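Local coordinates for alpha,alpha-trehalose-phosphate synthase (UDP-forming) (Burkholderia xenovorans, PDB 5V0T), which belongs to glycosyltransferase family 20 and has the GT-B type of architecture, at residues A[185-190]-A[225-230]. Residues are numbered along the deposited sequence; the frame is centred on the assembly and turned at random.
Sequences ALCSFD and IHAFGR
C187 meets R230 where a turn following a helix faces a beta hairpin, an example of one residue offering its sulfur and its carbonyl to different partners. C187 SG comes to the edge of the F228 ring, near the ring plane, 3.9 Å from F228 CD2; with the sulfur 80° off the ring normal, this is an edge-on sulfur-aromatic contact. C187 SG also lies loosely against A227 CB, 4.3 Å away. R230 takes the carbonyl. Its chain runs alongside the C187 backbone, R230 CD lying 3.4 Å from C187 O, and bends at chi3 (103°), and the guanidinium comes beside the C187–S188 backbone. There R230 NH1 donates a weak, bent hydrogen bond to C187 O (3.1 Å, 133° at the hydrogen), while S188 CA sits over one guanidinium face, toward its rim. The type I' turn A227–R230, closed by mutual backbone bonds between its end residues, presents F228 and R230 together. The contact joins the end of helix 179-186 to the hairpin of strands 223-227 and 230-236; helix 146-152 packs against S188, helix 197-209 against A227, and strand 191-194 continues from the turn to pair with 230-236.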
loop_
_atom_site.group_PDB
_atom_site.type_symbol
_atom_site.label_atom_id
_atom_site.label_comp_id
_atom_site.label_asym_id
_atom_site.label_seq_id
_atom_site.Cartn_x
_atom_site.Cartn_y
_atom_site.Cartn_z
ATOM N N ALA A 185 -9.820 -12.116 17.068
ATOM C CA ALA A 185 -10.315 -10.742 17.020
ATOM C C ALA A 185 -10.862 -10.393 15.637
ATOM O O ALA A 185 -11.893 -9.715 15.523
ATOM C CB ALA A 185 -9.198 -9.770 17.415
ATOM N N LEU A 186 -10.201 -10.864 14.573
ATOM C CA LEU A 186 -10.719 -10.643 13.224
ATOM C C LEU A 186 -12.118 -11.210 13.056
ATOM O O LEU A 186 -12.931 -10.645 12.311
ATOM C CB LEU A 186 -9.789 -11.262 12.179
ATOM C CG LEU A 186 -8.505 -10.542 11.786
ATOM C CD1 LEU A 186 -7.732 -11.419 10.803
ATOM C CD2 LEU A 186 -8.818 -9.183 11.156
ATOM N N CYS A 187 -12.422 -12.314 13.736
ATOM C CA CYS A 187 -13.727 -12.932 13.592
ATOM C C CYS A 187 -14.834 -12.193 14.336
ATOM O O CYS A 187 -15.985 -12.611 14.239
ATOM C CB CYS A 187 -13.658 -14.402 14.039
ATOM S SG CYS A 187 -12.563 -15.403 12.968
ATOM N N SER A 188 -14.541 -11.093 15.039
ATOM C CA SER A 188 -15.620 -10.241 15.535
ATOM C C SER A 188 -16.162 -9.290 14.479
ATOM O O SER A 188 -17.190 -8.658 14.713
ATOM C CB SER A 188 -15.173 -9.405 16.739
ATOM O OG SER A 188 -15.073 -10.202 17.905
ATOM N N PHE A 189 -15.486 -9.140 13.349
ATOM C CA PHE A 189 -16.024 -8.317 12.280
ATOM C C PHE A 189 -17.186 -9.035 11.601
ATOM O O PHE A 189 -17.271 -10.265 11.610
ATOM C CB PHE A 189 -14.921 -7.986 11.271
ATOM C CG PHE A 189 -13.952 -6.917 11.752
ATOM C CD1 PHE A 189 -14.287 -5.572 11.642
ATOM C CD2 PHE A 189 -12.726 -7.254 12.293
ATOM C CE1 PHE A 189 -13.420 -4.582 12.070
ATOM C CE2 PHE A 189 -11.852 -6.268 12.732
ATOM C CZ PHE A 189 -12.209 -4.914 12.610
ATOM N N ASP A 190 -18.116 -8.255 11.041
ATOM C CA ASP A 190 -19.169 -8.864 10.229
ATOM C C ASP A 190 -18.641 -9.332 8.881
ATOM O O ASP A 190 -19.097 -10.355 8.358
ATOM C CB ASP A 190 -20.314 -7.869 10.034
ATOM C CG ASP A 190 -21.004 -7.541 11.331
ATOM O OD1 ASP A 190 -21.404 -8.494 12.026
ATOM O OD2 ASP A 190 -21.109 -6.356 11.679
ATOM N N ILE A 225 -17.431 -17.893 7.131
ATOM C CA ILE A 225 -16.418 -18.375 8.060
ATOM C C ILE A 225 -17.101 -18.800 9.355
ATOM O O ILE A 225 -17.941 -18.066 9.890
ATOM C CB ILE A 225 -15.359 -17.300 8.351
ATOM C CG1 ILE A 225 -14.750 -16.747 7.055
ATOM C CG2 ILE A 225 -14.288 -17.882 9.249
ATOM C CD1 ILE A 225 -13.961 -17.780 6.267
ATOM N N HIS A 226 -16.726 -19.968 9.867
ATOM C CA HIS A 226 -17.122 -20.410 11.198
ATOM C C HIS A 226 -15.856 -20.704 11.983
ATOM O O HIS A 226 -15.098 -21.607 11.615
ATOM C CB HIS A 226 -18.007 -21.658 11.143
ATOM C CG HIS A 226 -19.332 -21.444 10.481
ATOM N ND1 HIS A 226 -20.477 -21.137 11.187
ATOM C CD2 HIS A 226 -19.704 -21.525 9.182
ATOM C CE1 HIS A 226 -21.492 -21.026 10.350
ATOM N NE2 HIS A 226 -21.050 -21.254 9.127
ATOM N N ALA A 227 -15.627 -19.949 13.056
ATOM C CA ALA A 227 -14.430 -20.139 13.864
ATOM C C ALA A 227 -14.599 -19.406 15.184
ATOM O O ALA A 227 -15.258 -18.364 15.247
ATOM C CB ALA A 227 -13.169 -19.648 13.140
ATOM N N PHE A 228 -14.002 -19.972 16.235
ATOM C CA PHE A 228 -14.022 -19.376 17.573
ATOM C C PHE A 228 -15.448 -19.118 18.050
ATOM O O PHE A 228 -15.718 -18.132 18.739
ATOM C CB PHE A 228 -13.219 -18.075 17.616
ATOM C CG PHE A 228 -11.799 -18.213 17.160
ATOM C CD1 PHE A 228 -10.835 -18.752 18.002
ATOM C CD2 PHE A 228 -11.422 -17.784 15.894
ATOM C CE1 PHE A 228 -9.521 -18.872 17.582
ATOM C CE2 PHE A 228 -10.114 -17.897 15.469
ATOM C CZ PHE A 228 -9.157 -18.440 16.316
ATOM N N GLY A 229 -16.376 -19.993 17.660
ATOM C CA GLY A 229 -17.770 -19.809 17.999
ATOM C C GLY A 229 -18.498 -18.735 17.219
ATOM O O GLY A 229 -19.696 -18.534 17.444
ATOM N N ARG A 230 -17.834 -18.040 16.309
ATOM C CA ARG A 230 -18.444 -16.930 15.598
ATOM C C ARG A 230 -18.709 -17.307 14.144
ATOM O O ARG A 230 -18.119 -18.245 13.601
ATOM C CB ARG A 230 -17.549 -15.688 15.692
ATOM C CG ARG A 230 -17.172 -15.365 17.139
ATOM C CD ARG A 230 -16.650 -13.959 17.326
ATOM N NE ARG A 230 -17.669 -13.100 17.919
ATOM C CZ ARG A 230 -18.582 -12.438 17.215
ATOM N NH1 ARG A 230 -18.595 -12.533 15.892
ATOM N NH2 ARG A 230 -19.476 -11.681 17.834
#